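PDB 1VHO: endoglucanase from Thermotoga maritima, which probably acts as an aminopeptidase of the M42 family, using two divalent metal cations per subunit, despite its name. Local coordinates for residues G8-E13 against V179-L184; S33-F38 against G48-Y53. All coordinates share one frame; numbering follows the deposited sequence. Where two conformers were deposited one is given.

Both contacts are buried and apolar, and both belong to the helical side of the mixed eight-stranded sheet of the catalytic domain, interaction 1 one helix removed from it and interaction 2 directly on it. Interaction 1 sets one helix beside another, 7-16 against 171-187, and draws on a lysine's methylene chain as well as on branched side chains. Interaction 2 sets helix 25-35 on strand 50-54, where a bare glycine backbone forms part of the surface. Helix 25-35 follows helix 7-16 in the chain and links the two: V34 and I35, of segment 33-38, pack on V181. Ion pairs lie beside interaction 1, whereas beside interaction 2 S49 is hydrogen-bonded to E205, a predicted metal ligand.

Interaction 1 (G8-E13 against V179-L184)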
loop_
_atom_site.group_PDB
_atom_site.type_symbol
_atom_site.label_atom_id
_atom_site.label_comp_id
_atom_site.label_asym_id
_atom_site.label_seq_id
_atom_site.Cartn_x
_atom_site.Cartn_y
_atom_site.Cartn_z
ATOM N N GLY A 8 9.135 8.214 -9.625
ATOM C CA GLY A 8 9.300 6.830 -10.127
ATOM C C GLY A 8 10.279 6.069 -9.275
ATOM O O GLY A 8 10.042 4.884 -8.890
ATOM N N LYS A 9 11.406 6.685 -8.949
ATOM C CA LYS A 9 12.408 6.019 -8.103
ATOM C C LYS A 9 11.884 5.745 -6.692
ATOM O O LYS A 9 12.213 4.702 -6.130
ATOM C CB LYS A 9 13.706 6.815 -8.013
ATOM C CG LYS A 9 14.789 6.146 -7.168
ATOM C CD LYS A 9 15.135 4.751 -7.700
ATOM C CE LYS A 9 16.641 4.476 -7.541
ATOM N NZ LYS A 9 16.883 3.619 -6.327
ATOM N N LEU A 10 11.132 6.670 -6.100
ATOM C CA LEU A 10 10.565 6.486 -4.766
ATOM C C LEU A 10 9.622 5.267 -4.780
ATOM O O LEU A 10 9.595 4.483 -3.833
ATOM C CB LEU A 10 9.755 7.719 -4.333
ATOM C CG LEU A 10 8.866 7.599 -3.085
ATOM C CD1 LEU A 10 9.665 7.384 -1.826
ATOM C CD2 LEU A 10 8.039 8.904 -2.956
ATOM N N LEU A 11 8.782 5.199 -5.818
ATOM C CA LEU A 11 7.861 4.066 -5.965
ATOM C C LEU A 11 8.641 2.764 -6.135
ATOM O O LEU A 11 8.192 1.775 -5.509
ATOM C CB LEU A 11 6.933 4.316 -7.158
ATOM C CG LEU A 11 5.910 5.456 -6.923
ATOM C CD1 LEU A 11 5.206 5.780 -8.254
ATOM C CD2 LEU A 11 4.882 5.044 -5.867
HETATM N N MSE A 12 9.675 2.709 -6.937
HETATM C CA MSE A 12 10.443 1.447 -7.055
HETATM C C MSE A 12 11.074 1.034 -5.743
HETATM O O MSE A 12 11.000 -0.155 -5.308
HETATM C CB MSE A 12 11.513 1.631 -8.160
HETATM C CG MSE A 12 10.874 1.589 -9.548
HETATM SE SE MSE A 12 12.281 1.545 -10.863
HETATM C CE MSE A 12 12.909 3.318 -10.695
ATOM N N GLU A 13 11.582 2.010 -4.969
ATOM C CA GLU A 13 12.218 1.673 -3.697
ATOM C C GLU A 13 11.157 1.162 -2.707
ATOM O O GLU A 13 11.450 0.188 -2.009
ATOM C CB GLU A 13 12.995 2.846 -3.074
ATOM C CG GLU A 13 14.188 3.238 -3.938
ATOM C CD GLU A 13 15.135 4.236 -3.264
ATOM O OE1 GLU A 13 14.870 4.850 -2.228
ATOM O OE2 GLU A 13 16.221 4.421 -3.833
ATOM N N VAL A 179 2.350 8.466 -2.449
ATOM C CA VAL A 179 1.544 9.710 -2.524
ATOM C C VAL A 179 1.701 10.507 -1.224
ATOM O O VAL A 179 1.986 11.708 -1.208
ATOM C CB VAL A 179 0.027 9.385 -2.635
ATOM C CG1 VAL A 179 -0.795 10.713 -2.451
ATOM C CG2 VAL A 179 -0.335 8.724 -3.936
ATOM N N LEU A 180 1.588 9.808 -0.077
ATOM C CA LEU A 180 1.659 10.535 1.203
ATOM C C LEU A 180 3.039 11.096 1.478
ATOM O O LEU A 180 3.147 12.189 2.093
ATOM C CB LEU A 180 1.095 9.665 2.330
ATOM C CG LEU A 180 -0.387 9.246 2.110
ATOM C CD1 LEU A 180 -0.919 8.626 3.397
ATOM C CD2 LEU A 180 -1.230 10.492 1.756
ATOM N N VAL A 181 4.077 10.377 1.032
ATOM C CA VAL A 181 5.453 10.936 1.218
ATOM C C VAL A 181 5.567 12.217 0.384
ATOM O O VAL A 181 6.080 13.255 0.895
ATOM C CB VAL A 181 6.505 9.905 0.760
ATOM C CG1 VAL A 181 7.892 10.572 0.640
ATOM C CG2 VAL A 181 6.578 8.770 1.795
ATOM N N LYS A 182 5.070 12.172 -0.848
ATOM C CA LYS A 182 5.134 13.357 -1.742
ATOM C C LYS A 182 4.277 14.499 -1.196
ATOM O O LYS A 182 4.641 15.683 -1.350
ATOM C CB LYS A 182 4.759 12.992 -3.171
ATOM C CG LYS A 182 5.768 12.070 -3.884
ATOM C CD LYS A 182 7.149 12.700 -4.059
ATOM C CE LYS A 182 7.176 13.739 -5.152
ATOM N NZ LYS A 182 8.535 14.278 -5.380
ATOM N N VAL A 183 3.127 14.205 -0.594
ATOM C CA VAL A 183 2.329 15.313 -0.016
ATOM C C VAL A 183 3.181 16.105 0.997
ATOM O O VAL A 183 3.175 17.336 1.033
ATOM C CB VAL A 183 1.114 14.760 0.747
ATOM C CG1 VAL A 183 0.381 15.848 1.545
ATOM C CG2 VAL A 183 0.128 14.119 -0.224
ATOM N N LEU A 184 3.874 15.386 1.894
ATOM C CA LEU A 184 4.702 16.072 2.904
ATOM C C LEU A 184 5.782 16.892 2.241
ATOM O O LEU A 184 6.024 18.056 2.618
ATOM C CB LEU A 184 5.263 15.050 3.897
ATOM C CG LEU A 184 4.207 14.413 4.822
ATOM C CD1 LEU A 184 4.803 13.235 5.573
ATOM C CD2 LEU A 184 3.693 15.425 5.852
#
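L10 of the N-terminal helix 7-16 packs against V181 and K182 of the long helix 171-187, a small, buried helix-to-helix contact on one side of the mixed sheet that forms the catalytic domain. A single methyl group carries it. With CG of L10 turned anti to the backbone nitrogen (chi1 168°), the side chain reaches across, and its CD2 comes to 4.0 Å from V181 CG1 and lies equally near K182 CG. Around that methyl the two partners behave differently. V181 meets it at an oblique angle through the branch CG1 and through CB, whereas the lysine runs past the leucine in the opposite direction, its CD 4.1 Å from L10 CD2. CG and CD of the lysine thus supply hydrocarbon to a buried surface. Its chain is bent at both chi2 and chi3, and the terminal NZ forms a salt bridge with E185 on the same helix. Another ion pair decorates helix 7-16 itself, where K9 NZ sits 2.7 Å from E13 OE2, while E13 OE1 is hydrogen-bonded to the hydroxyl of Y30. The surroundings complete the layer. Helix 25-35 touches L10 through Y30, and V181 through V34 and I35; helix 317-333 meets V179, K182 and V183, and L180 and L184 of helix 171-187 rest on strand 195-201 of the central sheet.

Interaction 2 (S33-F38 against G48-Y53); sequences SVIEPF and GSLIGY
I35 of helix 25-35 meets L50 and G52 on strand 50-54, so that a helix rests on the mixed sheet of an alpha/beta fold of the M42 peptidase family. The first shell is centred on one atom, I35 CD1. It reaches the leucine tip to tip, with L50 CD2 3.9 Å away, and approaches the glycine backbone at 4.1 Å from G52 CA. The isoleucine gets there by placing CG1 between its backbone nitrogen and carbonyl carbon (chi1 71°) and then extending the chain, which carries the terminal methyl down to the strand. L50 and G52, two residues apart, both present this side of the strand to the helix, while the intervening I51 is turned away from the helix and packs on A215 and Y216. Because G52 has no side chain, the methyl can lie close to the strand's main chain.

The next shell holds these partners in place. On the strand, L50 and G52 make backbone hydrogen bonds with F200 and V198 of strand 195-201, whereas I51 pairs with K43 of strand 41-44. L50 also packs on V28, I31 and K32 of helix 25-35, and I35 packs on L184 of helix 171-187. Within segment 33-38, the backbone nitrogen of F38 bonds to I35 O at 2.8 Å.

Farther out, the chain entering the strand approaches the predicted metal centre: the side chain of L50 is about 9 Å from that of E205, a predicted zinc ligand. S49 makes the direct connection, its OG hydrogen-bonded both to V202 N and to E205 OE2.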
loop_
_atom_site.group_PDB
_atom_site.type_symbol
_atom_site.label_atom_id
_atom_site.label_comp_id
_atom_site.label_asym_id
_atom_site.label_seq_id
_atom_site.Cartn_x
_atom_site.Cartn_y
_atom_site.Cartn_z
ATOM N N SER A 33 12.402 7.685 7.597
ATOM C CA SER A 33 13.569 8.441 7.164
ATOM C C SER A 33 13.328 9.384 6.010
ATOM O O SER A 33 13.990 10.474 5.963
ATOM C CB SER A 33 14.683 7.426 6.863
ATOM O OG SER A 33 15.910 8.040 6.629
ATOM N N VAL A 34 12.467 9.021 5.037
ATOM C CA VAL A 34 12.289 9.945 3.922
ATOM C C VAL A 34 11.347 11.087 4.352
ATOM O O VAL A 34 11.454 12.157 3.715
ATOM C CB VAL A 34 11.690 9.204 2.705
ATOM C CG1 VAL A 34 11.406 10.130 1.542
ATOM C CG2 VAL A 34 12.651 8.092 2.261
ATOM N N ILE A 35 10.449 10.890 5.286
ATOM C CA ILE A 35 9.548 11.993 5.659
ATOM C C ILE A 35 10.106 12.905 6.721
ATOM O O ILE A 35 9.594 14.022 6.945
ATOM C CB ILE A 35 8.142 11.526 6.084
ATOM C CG1 ILE A 35 8.170 10.811 7.440
ATOM C CG2 ILE A 35 7.571 10.685 4.959
ATOM C CD1 ILE A 35 6.774 10.562 8.016
ATOM N N GLU A 36 11.147 12.484 7.421
ATOM C CA GLU A 36 11.772 13.287 8.467
ATOM C C GLU A 36 12.022 14.744 8.171
ATOM O O GLU A 36 11.754 15.628 8.988
ATOM C CB GLU A 36 13.183 12.672 8.801
ATOM C CG GLU A 36 13.099 11.729 9.927
ATOM C CD GLU A 36 14.452 11.421 10.594
ATOM O OE1 GLU A 36 15.506 11.554 9.937
ATOM O OE2 GLU A 36 14.304 11.023 11.776
ATOM N N PRO A 37 12.587 15.092 7.035
ATOM C CA PRO A 37 12.858 16.487 6.708
ATOM C C PRO A 37 11.597 17.320 6.450
ATOM O O PRO A 37 11.683 18.545 6.270
ATOM C CB PRO A 37 13.629 16.411 5.409
ATOM C CG PRO A 37 14.158 14.994 5.346
ATOM C CD PRO A 37 13.101 14.181 5.992
ATOM N N PHE A 38 10.433 16.691 6.406
ATOM C CA PHE A 38 9.189 17.365 6.049
ATOM C C PHE A 38 8.124 17.351 7.104
ATOM O O PHE A 38 6.947 17.735 6.851
ATOM C CB PHE A 38 8.680 16.664 4.757
ATOM C CG PHE A 38 9.721 16.623 3.663
ATOM C CD1 PHE A 38 10.237 17.781 3.127
ATOM C CD2 PHE A 38 10.161 15.409 3.159
ATOM C CE1 PHE A 38 11.171 17.767 2.103
ATOM C CE2 PHE A 38 11.109 15.363 2.144
ATOM C CZ PHE A 38 11.641 16.548 1.630
ATOM N N GLY A 48 3.202 -0.594 15.399
ATOM C CA GLY A 48 4.207 -0.283 14.400
ATOM C C GLY A 48 3.773 0.667 13.289
ATOM O O GLY A 48 4.570 0.891 12.362
ATOM N N SER A 49 2.626 1.310 13.430
ATOM C CA SER A 49 2.163 2.271 12.407
ATOM C C SER A 49 2.936 3.560 12.587
ATOM O O SER A 49 3.494 3.806 13.691
ATOM C CB SER A 49 0.676 2.533 12.473
ATOM O OG SER A 49 -0.131 1.412 12.138
ATOM N N LEU A 50 3.064 4.376 11.554
ATOM C CA LEU A 50 3.791 5.611 11.634
ATOM C C LEU A 50 2.873 6.800 11.307
ATOM O O LEU A 50 2.114 6.722 10.330
ATOM C CB LEU A 50 4.988 5.582 10.662
ATOM C CG LEU A 50 5.813 6.858 10.549
ATOM C CD1 LEU A 50 6.765 7.013 11.737
ATOM C CD2 LEU A 50 6.634 6.871 9.256
ATOM N N ILE A 51 2.866 7.816 12.147
ATOM C CA ILE A 51 2.044 9.019 11.902
ATOM C C ILE A 51 2.947 10.226 11.777
ATOM O O ILE A 51 3.720 10.531 12.715
ATOM C CB ILE A 51 0.963 9.269 12.975
ATOM C CG1 ILE A 51 -0.098 8.181 12.946
ATOM C CG2 ILE A 51 0.281 10.650 12.703
ATOM C CD1 ILE A 51 0.260 6.855 13.606
ATOM N N GLY A 52 2.983 10.867 10.607
ATOM C CA GLY A 52 3.842 12.061 10.423
ATOM C C GLY A 52 2.973 13.271 10.819
ATOM O O GLY A 52 1.803 13.297 10.347
ATOM N N TYR A 53 3.497 14.219 11.556
ATOM C CA TYR A 53 2.685 15.391 11.940
ATOM C C TYR A 53 3.300 16.679 11.427
ATOM O O TYR A 53 4.485 16.965 11.654
ATOM C CB TYR A 53 2.507 15.444 13.458
ATOM C CG TYR A 53 1.907 16.737 13.970
ATOM C CD1 TYR A 53 0.653 17.137 13.537
ATOM C CD2 TYR A 53 2.583 17.567 14.853
ATOM C CE1 TYR A 53 0.069 18.300 13.985
ATOM C CE2 TYR A 53 2.003 18.746 15.323
ATOM C CZ TYR A 53 0.747 19.092 14.883
ATOM O OH TYR A 53 0.134 20.257 15.301
#